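Local coordinates for maltose operon transcriptional repressor (Staphylococcus aureus subsp. aureus Mu50, PDB 3HCW), which probably represses transcription of the maltose operon, its C-terminal fragment forming the two-lobed sensor core expected of a LacI/GalR-type regulator, at residues 36-41 / 257-262; 58-63 / 70-75; 82-87 / 99-104; 251-256 / 273-278. All blocks are in the same frame, centred on the assembly; numbering follows the deposited sequence.

Interaction 1. Residues 36-41 / 257-262; sequences ETCNQH and AILNIL
Thr37 starts the contact by presenting its CG2 methyl to Leu259, with Thr37 CG2 lying 4.1 Å from Leu259 CD2. Its hydroxyl keeps to its own helix, making a weak hydrogen bond to Gly33 O. One residue on, Cys38 turns its sulfur to the other branch of the same leucine, Cys38 SG to Leu259 CD1 being a looser 4.4 Å. Leu259 is therefore shared, one methyl going to Thr37 and the other to Cys38, and Tyr43 packs against both the cysteine and the leucine.

Beyond the last helical turn the chain folds back at His41, whose ring comes alongside Leu259 CD2. His41 CG comes within 3.8 Å of that methyl, which meets the ring at a slant. With CG beside the backbone N (chi1 -67°), the imidazole is turned back toward the helix, where His41 ND1 donates to Thr37 O at 3.1 Å in a nearly straight bond (166°) that fixes the ring's rotation, with the oxygen close to the ring plane. Gln40 N reaches the same carbonyl oxygen from its opposite face, so two donors hold this oxygen at the end of the helix. Leu259 CD2 thus meets both a threonine methyl and an imidazole, which approach it roughly at right angles. This is helix-helix packing between 25-39 and 247-263, two neighbouring helices covering one face of the central parallel sheet in an alpha/beta lobe of the periplasmic-binding-protein fold.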
# COMPACT_ATOMS: atom_id res chain seq x y z
N GLU A 36 4.45 13.56 -10.49
CA GLU A 36 5.77 14.20 -10.40
C GLU A 36 6.23 14.75 -11.76
O GLU A 36 6.81 15.83 -11.81
CB GLU A 36 6.81 13.28 -9.75
CG GLU A 36 7.41 12.19 -10.64
CD GLU A 36 7.95 11.01 -9.85
OE1 GLU A 36 7.82 9.86 -10.32
OE2 GLU A 36 8.50 11.23 -8.75
N THR A 37 5.92 14.04 -12.84
CA THR A 37 6.23 14.49 -14.20
C THR A 37 5.42 15.73 -14.56
O THR A 37 5.98 16.75 -14.97
CB THR A 37 5.98 13.34 -15.21
OG1 THR A 37 6.96 12.32 -14.99
CG2 THR A 37 6.06 13.83 -16.68
N CYS A 38 4.10 15.65 -14.37
CA CYS A 38 3.20 16.78 -14.53
C CYS A 38 3.62 18.01 -13.71
O CYS A 38 3.61 19.12 -14.22
CB CYS A 38 1.77 16.38 -14.17
SG CYS A 38 0.99 15.31 -15.40
N ASN A 39 4.00 17.78 -12.45
CA ASN A 39 4.38 18.86 -11.53
C ASN A 39 5.74 19.50 -11.87
O ASN A 39 6.03 20.61 -11.41
CB ASN A 39 4.39 18.40 -10.06
CG ASN A 39 2.99 18.03 -9.53
OD1 ASN A 39 2.89 17.44 -8.46
ND2 ASN A 39 1.94 18.34 -10.28
N GLN A 40 6.55 18.81 -12.66
CA GLN A 40 7.83 19.36 -13.10
C GLN A 40 7.68 20.26 -14.33
O GLN A 40 8.65 20.86 -14.79
CB GLN A 40 8.84 18.24 -13.39
CG GLN A 40 9.51 17.66 -12.16
CD GLN A 40 9.89 16.19 -12.33
OE1 GLN A 40 10.00 15.68 -13.45
NE2 GLN A 40 10.07 15.49 -11.21
N HIS A 41 6.46 20.34 -14.86
CA HIS A 41 6.17 21.14 -16.05
C HIS A 41 5.00 22.10 -15.84
O HIS A 41 4.37 22.56 -16.80
CB HIS A 41 5.93 20.23 -17.25
CG HIS A 41 7.15 19.47 -17.69
ND1 HIS A 41 7.59 18.33 -17.06
CD2 HIS A 41 8.02 19.70 -18.70
CE1 HIS A 41 8.68 17.89 -17.65
NE2 HIS A 41 8.97 18.70 -18.66
N ALA A 257 3.77 11.84 -22.30
CA ALA A 257 2.96 11.74 -23.52
C ALA A 257 1.86 12.80 -23.59
O ALA A 257 1.70 13.46 -24.60
CB ALA A 257 2.34 10.36 -23.66
N ILE A 258 1.11 12.96 -22.49
CA ILE A 258 -0.03 13.88 -22.47
C ILE A 258 0.44 15.35 -22.57
O ILE A 258 -0.21 16.16 -23.24
CB ILE A 258 -0.98 13.61 -21.27
CG1 ILE A 258 -2.34 14.30 -21.46
CG2 ILE A 258 -0.32 13.95 -19.93
CD1 ILE A 258 -3.10 13.91 -22.75
N LEU A 259 1.58 15.64 -21.94
CA LEU A 259 2.24 16.94 -22.01
C LEU A 259 2.67 17.27 -23.42
O LEU A 259 2.53 18.41 -23.87
CB LEU A 259 3.46 16.96 -21.10
CG LEU A 259 3.41 17.60 -19.71
CD1 LEU A 259 2.02 17.54 -19.06
CD2 LEU A 259 4.49 17.00 -18.81
N ASN A 260 3.18 16.26 -24.13
CA ASN A 260 3.62 16.40 -25.50
C ASN A 260 2.44 16.61 -26.45
O ASN A 260 2.53 17.40 -27.39
CB ASN A 260 4.47 15.19 -25.93
CG ASN A 260 5.87 15.17 -25.28
OD1 ASN A 260 6.64 14.24 -25.51
ND2 ASN A 260 6.18 16.18 -24.47
N ILE A 261 1.34 15.92 -26.19
CA ILE A 261 0.10 16.13 -26.93
C ILE A 261 -0.41 17.57 -26.76
O ILE A 261 -0.78 18.23 -27.73
CB ILE A 261 -0.96 15.05 -26.58
CG1 ILE A 261 -0.49 13.68 -27.09
CG2 ILE A 261 -2.34 15.40 -27.16
CD1 ILE A 261 -1.57 12.62 -27.20
N LEU A 262 -0.36 18.08 -25.53
CA LEU A 262 -0.80 19.45 -25.23
C LEU A 262 0.12 20.56 -25.75
O LEU A 262 -0.30 21.71 -25.88
CB LEU A 262 -1.05 19.64 -23.73
CG LEU A 262 -2.21 18.85 -23.11
CD1 LEU A 262 -2.10 18.84 -21.59
CD2 LEU A 262 -3.58 19.38 -23.57

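Interaction 2. Residues 58-63 / 70-75; sequences DEVYKM and DAFILL
With CG set beside its own backbone N (chi1 -78°), Phe72 sends its ring out from the strand toward the helix, where Met63 bends at its last torsion (chi3 81°) and brings its terminal methyl round to meet it. The closest approach is Met63 CE to Phe72 CE1 at 3.7 Å. The base of the same side chain touches too, Met63 CB lying 3.8 Å from Phe72 CZ, so the methionine embraces the far end of the ring with both its beginning and its tip. Between them the sulfur sits at the ring edge: Met63 SD is 5.4 Å from the Phe72 ring centroid and 82° off the ring normal, a Met-aromatic contact.

One helical turn earlier, Val60 adds a second apolar wall. Val60 CG1 lies 4.1 Å from Phe72 CZ, approaching obliquely as the two side chains run past each other in opposite senses. Leu87 of helix 82-89 and Phe94 of the adjacent strand also pack on the phenylalanine, and Val60, Met63 and Phe72 are all buried. Helix 53-65 links strand 44-47 to strand 71-74, with strand 9-13 lying between them in the sheet, and the contact is core packing within this beta-alpha-beta crossover of the Rossmann-like lobe.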
# COMPACT_ATOMS: atom_id res chain seq x y z
N ASP A 58 -20.69 10.17 -14.52
CA ASP A 58 -21.18 11.46 -14.04
C ASP A 58 -20.03 12.41 -13.72
O ASP A 58 -20.01 13.54 -14.21
CB ASP A 58 -22.10 11.28 -12.83
CG ASP A 58 -23.47 10.76 -13.21
OD1 ASP A 58 -23.84 10.84 -14.40
OD2 ASP A 58 -24.19 10.27 -12.31
N GLU A 59 -19.07 11.94 -12.92
CA GLU A 59 -18.01 12.81 -12.41
C GLU A 59 -16.95 13.20 -13.44
O GLU A 59 -16.32 14.25 -13.31
CB GLU A 59 -17.41 12.27 -11.11
CG GLU A 59 -16.16 11.43 -11.21
CD GLU A 59 -15.20 11.73 -10.07
OE1 GLU A 59 -14.87 10.82 -9.29
OE2 GLU A 59 -14.80 12.90 -9.94
N VAL A 60 -16.75 12.36 -14.46
CA VAL A 60 -15.86 12.72 -15.56
C VAL A 60 -16.56 13.72 -16.47
O VAL A 60 -15.94 14.68 -16.92
CB VAL A 60 -15.35 11.48 -16.34
CG1 VAL A 60 -14.72 11.89 -17.68
CG2 VAL A 60 -14.34 10.70 -15.49
N TYR A 61 -17.86 13.53 -16.70
CA TYR A 61 -18.66 14.47 -17.50
C TYR A 61 -18.71 15.86 -16.87
O TYR A 61 -18.70 16.87 -17.59
CB TYR A 61 -20.08 13.95 -17.76
CG TYR A 61 -20.87 14.82 -18.71
CD1 TYR A 61 -20.61 14.80 -20.08
CD2 TYR A 61 -21.86 15.68 -18.24
CE1 TYR A 61 -21.32 15.61 -20.96
CE2 TYR A 61 -22.58 16.49 -19.11
CZ TYR A 61 -22.31 16.44 -20.47
OH TYR A 61 -23.02 17.24 -21.34
N LYS A 62 -18.77 15.91 -15.54
CA LYS A 62 -18.67 17.16 -14.78
C LYS A 62 -17.35 17.86 -15.10
O LYS A 62 -17.36 19.04 -15.45
CB LYS A 62 -18.82 16.90 -13.28
CG LYS A 62 -18.93 18.17 -12.42
CD LYS A 62 -19.64 17.92 -11.09
CE LYS A 62 -18.87 16.98 -10.17
NZ LYS A 62 -17.65 17.62 -9.58
N MET A 63 -16.24 17.12 -15.01
CA MET A 63 -14.91 17.63 -15.39
C MET A 63 -14.82 18.16 -16.84
O MET A 63 -14.08 19.11 -17.10
CB MET A 63 -13.82 16.59 -15.13
CG MET A 63 -13.65 16.22 -13.66
SD MET A 63 -12.81 14.65 -13.39
CE MET A 63 -11.10 15.14 -13.57
N ASP A 70 -7.46 20.09 -18.75
CA ASP A 70 -7.04 20.25 -20.15
C ASP A 70 -7.07 18.91 -20.87
O ASP A 70 -7.32 18.85 -22.07
CB ASP A 70 -5.64 20.89 -20.22
CG ASP A 70 -5.61 22.31 -19.64
OD1 ASP A 70 -4.50 22.88 -19.52
OD2 ASP A 70 -6.69 22.85 -19.30
N ALA A 71 -6.82 17.84 -20.12
CA ALA A 71 -6.71 16.50 -20.70
C ALA A 71 -6.87 15.41 -19.65
O ALA A 71 -6.94 15.67 -18.45
CB ALA A 71 -5.39 16.35 -21.42
N PHE A 72 -6.92 14.17 -20.14
CA PHE A 72 -7.16 13.02 -19.29
C PHE A 72 -6.14 11.92 -19.50
O PHE A 72 -5.50 11.84 -20.54
CB PHE A 72 -8.55 12.45 -19.55
CG PHE A 72 -9.64 13.23 -18.91
CD1 PHE A 72 -10.04 12.93 -17.61
CD2 PHE A 72 -10.28 14.26 -19.59
CE1 PHE A 72 -11.07 13.64 -16.99
CE2 PHE A 72 -11.31 14.97 -18.99
CZ PHE A 72 -11.71 14.66 -17.68
N ILE A 73 -5.97 11.09 -18.49
CA ILE A 73 -5.21 9.86 -18.62
C ILE A 73 -6.11 8.78 -18.04
O ILE A 73 -6.38 8.80 -16.83
CB ILE A 73 -3.86 9.92 -17.86
CG1 ILE A 73 -2.95 11.03 -18.41
CG2 ILE A 73 -3.14 8.58 -17.92
CD1 ILE A 73 -1.59 11.12 -17.71
N LEU A 74 -6.63 7.89 -18.89
CA LEU A 74 -7.40 6.73 -18.42
C LEU A 74 -6.45 5.68 -17.88
O LEU A 74 -5.59 5.19 -18.61
CB LEU A 74 -8.23 6.10 -19.55
CG LEU A 74 -9.25 6.95 -20.30
CD1 LEU A 74 -10.01 6.09 -21.27
CD2 LEU A 74 -10.21 7.59 -19.35
N LEU A 75 -6.60 5.33 -16.61
CA LEU A 75 -5.69 4.41 -15.94
C LEU A 75 -6.08 2.93 -16.07
O LEU A 75 -5.66 2.10 -15.28
CB LEU A 75 -5.56 4.74 -14.45
CG LEU A 75 -4.82 5.94 -13.84
CD1 LEU A 75 -3.84 5.40 -12.80
CD2 LEU A 75 -4.08 6.77 -14.82

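Interaction 3. Residues 82-87 / 99-104; sequences PIKQML and KPTSDI
Lys84 NZ and the backbone N of Thr101 share a neighbour, Asp105 OD1, which accepts a hydrogen bond from Thr101 N and makes only a long, weak ion pair with the lysine. The direct touch between the two is apolar against charged, Lys84 NZ standing 3.7 Å from Thr101 CG2. Lys84 extends from its helix with CG opposite the backbone N (chi1 -173°), then bends at chi3 (77°), which carries the ammonium obliquely to the threonine methyl. Leu74 of the sheet packs against the same lysine.

The next residue makes a second, more open touch. Gln85 kinks at chi2 (-56°) and swings its amide toward the loop, where Gln85 OE1 comes to 3.9 Å from Ile104 CD1; the two side chains cross at about a right angle. This is plain van der Waals contact between an amide oxygen and a methyl.

Before Thr101, Lys99 forms a salt bridge with Asp148 of helix 144-159. The contact lays the loop that follows strand 94-97 beside helix 82-89, an arrangement of the alpha/beta lobe in which loops after the parallel strands face the cleft between the lobes, where effectors bind in relatives of this repressor.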
# COMPACT_ATOMS: atom_id res chain seq x y z
N PRO A 82 -17.35 3.17 -22.06
CA PRO A 82 -18.26 4.29 -22.34
C PRO A 82 -17.70 5.65 -21.91
O PRO A 82 -18.12 6.68 -22.44
CB PRO A 82 -19.51 3.95 -21.53
CG PRO A 82 -19.33 2.54 -21.05
CD PRO A 82 -17.85 2.34 -20.96
N ILE A 83 -16.77 5.65 -20.96
CA ILE A 83 -16.10 6.88 -20.54
C ILE A 83 -14.93 7.21 -21.50
O ILE A 83 -14.61 8.38 -21.69
CB ILE A 83 -15.74 6.87 -19.01
CG1 ILE A 83 -15.21 8.22 -18.53
CG2 ILE A 83 -14.80 5.76 -18.67
CD1 ILE A 83 -13.69 8.33 -18.44
N LYS A 84 -14.33 6.19 -22.11
CA LYS A 84 -13.42 6.40 -23.25
C LYS A 84 -14.22 6.94 -24.45
O LYS A 84 -13.72 7.79 -25.18
CB LYS A 84 -12.68 5.11 -23.63
CG LYS A 84 -11.60 5.28 -24.71
CD LYS A 84 -10.71 4.04 -24.85
CE LYS A 84 -11.40 2.91 -25.62
NZ LYS A 84 -10.63 1.64 -25.56
N GLN A 85 -15.45 6.45 -24.62
CA GLN A 85 -16.38 6.98 -25.63
C GLN A 85 -16.80 8.42 -25.37
O GLN A 85 -16.97 9.20 -26.31
CB GLN A 85 -17.62 6.09 -25.76
CG GLN A 85 -17.61 5.16 -26.97
CD GLN A 85 -17.40 5.90 -28.29
OE1 GLN A 85 -16.48 5.60 -29.05
NE2 GLN A 85 -18.26 6.88 -28.57
N MET A 86 -16.96 8.77 -24.09
CA MET A 86 -17.30 10.13 -23.66
C MET A 86 -16.23 11.13 -24.12
O MET A 86 -16.55 12.11 -24.78
CB MET A 86 -17.48 10.16 -22.13
CG MET A 86 -17.89 11.51 -21.52
SD MET A 86 -18.16 11.32 -19.74
CE MET A 86 -19.81 10.62 -19.77
N LEU A 87 -14.96 10.84 -23.80
CA LEU A 87 -13.83 11.69 -24.20
C LEU A 87 -13.64 11.77 -25.72
O LEU A 87 -13.09 12.75 -26.22
CB LEU A 87 -12.53 11.22 -23.56
CG LEU A 87 -12.47 10.88 -22.07
CD1 LEU A 87 -11.12 10.28 -21.75
CD2 LEU A 87 -12.75 12.08 -21.18
N LYS A 99 -3.94 -1.59 -23.12
CA LYS A 99 -3.84 -2.09 -24.49
C LYS A 99 -4.88 -1.53 -25.47
O LYS A 99 -6.07 -1.53 -25.17
CB LYS A 99 -3.96 -3.62 -24.49
CG LYS A 99 -3.19 -4.31 -25.64
CD LYS A 99 -3.96 -5.49 -26.22
CE LYS A 99 -4.84 -6.17 -25.19
NZ LYS A 99 -5.34 -7.47 -25.73
N PRO A 100 -4.42 -1.06 -26.65
CA PRO A 100 -5.32 -0.70 -27.76
C PRO A 100 -6.12 -1.90 -28.21
O PRO A 100 -5.57 -2.99 -28.36
CB PRO A 100 -4.35 -0.26 -28.87
CG PRO A 100 -3.01 -0.83 -28.49
CD PRO A 100 -3.00 -0.84 -26.99
N THR A 101 -7.42 -1.70 -28.40
CA THR A 101 -8.34 -2.81 -28.64
C THR A 101 -9.24 -2.61 -29.87
O THR A 101 -10.10 -3.45 -30.16
CB THR A 101 -9.18 -3.09 -27.36
OG1 THR A 101 -10.25 -4.00 -27.66
CG2 THR A 101 -9.77 -1.80 -26.78
N SER A 102 -9.03 -1.52 -30.61
CA SER A 102 -9.97 -1.13 -31.66
C SER A 102 -9.32 -0.36 -32.81
O SER A 102 -8.14 -0.03 -32.75
CB SER A 102 -11.10 -0.30 -31.05
OG SER A 102 -12.25 -0.33 -31.88
N ASP A 103 -10.11 -0.08 -33.85
CA ASP A 103 -9.67 0.73 -34.98
C ASP A 103 -9.40 2.19 -34.62
O ASP A 103 -8.38 2.74 -35.02
CB ASP A 103 -10.66 0.66 -36.14
CG ASP A 103 -10.05 0.06 -37.40
OD1 ASP A 103 -8.85 0.33 -37.67
OD2 ASP A 103 -10.77 -0.65 -38.13
N ILE A 104 -10.30 2.80 -33.85
CA ILE A 104 -10.13 4.20 -33.43
C ILE A 104 -8.95 4.41 -32.48
O ILE A 104 -8.42 5.52 -32.39
CB ILE A 104 -11.43 4.82 -32.84
CG1 ILE A 104 -11.98 3.95 -31.70
CG2 ILE A 104 -12.46 5.05 -33.96
CD1 ILE A 104 -13.25 4.49 -31.03

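Interaction 4. Residues 251-256 / 273-278; sequences GQQAGS and VIIDTE
Val273 leads the strand into contact with Gln253 of the neighbouring helix, in the part of the periplasmic-binding-protein fold where the chain runs from one alpha/beta lobe back toward the other. Val273 CG1 meets the amide oxygen, Gln253 OE1, at 3.8 Å, the two side chains crossing at about a right angle. With CG1 anti to the N of Val273 (chi1 178°), that methyl is the branch that reaches the glutamine, while the valine backbone pairs with His110 and Asp112 of the adjacent strand.

Two residues on, Ile275 turns the same way and takes the aliphatic part of the glutamine. Its terminal methyl spans the first two side-chain carbons: Ile275 CD1 lies 3.9 Å from Gln253 CG and 4.1 Å from Gln253 CB. The glutamine serves both partners because it folds at chi2 (-72°), leaving its stem on the isoleucine and carrying its oxygen to the valine. Ile111 of the neighbouring strand touches both strand residues, continuing the apolar patch.

Further along, Glu278 pairs with the backbone of Asp244, where the strand passes into the second lobe. On the helix side, Gln252 O takes two donors from Ser256 on opposite faces of its carbonyl plane: the backbone N at 2.9 Å, and Ser256 OG at 3.2 Å, the hydroxyl standing 36° out of that plane.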
# COMPACT_ATOMS: atom_id res chain seq x y z
N GLY A 251 3.70 5.53 -15.39
CA GLY A 251 3.12 6.82 -15.04
C GLY A 251 3.90 8.00 -15.60
O GLY A 251 3.31 8.94 -16.15
N GLN A 252 5.23 7.95 -15.46
CA GLN A 252 6.09 9.00 -16.00
C GLN A 252 5.93 9.12 -17.51
O GLN A 252 5.83 10.22 -18.03
CB GLN A 252 7.56 8.75 -15.64
CG GLN A 252 7.88 9.01 -14.18
CD GLN A 252 9.29 8.56 -13.79
OE1 GLN A 252 10.02 7.98 -14.60
NE2 GLN A 252 9.68 8.85 -12.55
N GLN A 253 5.87 7.98 -18.20
CA GLN A 253 5.69 7.94 -19.66
C GLN A 253 4.32 8.48 -20.10
O GLN A 253 4.21 9.17 -21.11
CB GLN A 253 5.88 6.52 -20.18
CG GLN A 253 7.30 5.98 -20.07
CD GLN A 253 8.26 6.62 -21.06
OE1 GLN A 253 7.97 6.70 -22.26
NE2 GLN A 253 9.40 7.07 -20.57
N ALA A 254 3.27 8.18 -19.33
CA ALA A 254 1.93 8.69 -19.61
C ALA A 254 1.87 10.19 -19.40
O ALA A 254 1.23 10.91 -20.18
CB ALA A 254 0.90 7.99 -18.75
N GLY A 255 2.55 10.66 -18.34
CA GLY A 255 2.68 12.08 -18.02
C GLY A 255 3.41 12.86 -19.11
O GLY A 255 2.95 13.92 -19.53
N SER A 256 4.53 12.32 -19.56
CA SER A 256 5.27 12.89 -20.69
C SER A 256 4.46 12.94 -21.98
O SER A 256 4.47 13.97 -22.66
CB SER A 256 6.57 12.12 -20.91
OG SER A 256 7.44 12.33 -19.81
N VAL A 273 3.29 2.80 -26.49
CA VAL A 273 4.58 2.83 -25.82
C VAL A 273 4.64 1.61 -24.92
O VAL A 273 3.74 1.40 -24.10
CB VAL A 273 4.81 4.14 -25.02
CG1 VAL A 273 6.16 4.12 -24.30
CG2 VAL A 273 4.71 5.38 -25.93
N ILE A 274 5.67 0.78 -25.10
CA ILE A 274 5.80 -0.45 -24.34
C ILE A 274 6.93 -0.32 -23.29
O ILE A 274 8.06 0.03 -23.62
CB ILE A 274 5.97 -1.68 -25.28
CG1 ILE A 274 4.70 -1.89 -26.13
CG2 ILE A 274 6.33 -2.95 -24.50
CD1 ILE A 274 3.49 -2.56 -25.42
N ILE A 275 6.58 -0.56 -22.03
CA ILE A 275 7.53 -0.56 -20.92
C ILE A 275 7.91 -2.01 -20.60
O ILE A 275 7.03 -2.85 -20.37
CB ILE A 275 6.94 0.19 -19.68
CG1 ILE A 275 7.12 1.69 -19.82
CG2 ILE A 275 7.60 -0.23 -18.36
CD1 ILE A 275 5.93 2.39 -20.36
N ASP A 276 9.21 -2.30 -20.63
CA ASP A 276 9.73 -3.65 -20.38
C ASP A 276 9.52 -4.06 -18.94
O ASP A 276 9.62 -3.24 -18.03
CB ASP A 276 11.24 -3.72 -20.68
CG ASP A 276 11.58 -3.55 -22.16
OD1 ASP A 276 10.76 -3.91 -23.04
OD2 ASP A 276 12.70 -3.07 -22.44
N THR A 277 9.25 -5.34 -18.73
CA THR A 277 9.06 -5.87 -17.39
C THR A 277 10.27 -6.71 -16.96
O THR A 277 11.18 -6.97 -17.75
CB THR A 277 7.78 -6.71 -17.32
OG1 THR A 277 7.94 -7.87 -18.13
CG2 THR A 277 6.55 -5.90 -17.79
N GLU A 278 10.29 -7.13 -15.70
CA GLU A 278 11.41 -7.89 -15.17
C GLU A 278 10.96 -8.90 -14.12
O GLU A 278 10.34 -8.54 -13.12
CB GLU A 278 12.46 -6.93 -14.59
CG GLU A 278 13.60 -7.61 -13.86
CD GLU A 278 14.57 -6.61 -13.22
OE1 GLU A 278 14.26 -5.41 -13.14
OE2 GLU A 278 15.66 -7.05 -12.77

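The four contacts centre on the same lobe, around one parallel sheet, with 273-278 leading out of it. Helix 247-263 carries both interaction 1 and interaction 4, whose centres are 13 Å apart; Glu36 OE1 probably hydrogen-bonds Gln252 NE2 at 3.1 Å between them. Strand 71-74 separates the two faces: Ile73 and Ala71 meet Ile258 on one, with Ile258 CD1 3.6 Å from Ala71 CB, while on the other Phe72 and Leu74 join interaction 2 to interaction 3, Phe72 CD2 lying 3.7 Å from Leu87 CD2. Interactions 1 and 3 do not touch, their nearest atoms being about 9 Å apart. Interactions 3 and 4 lie toward the second lobe, through the loop at 99-104 and the strand at 273-278.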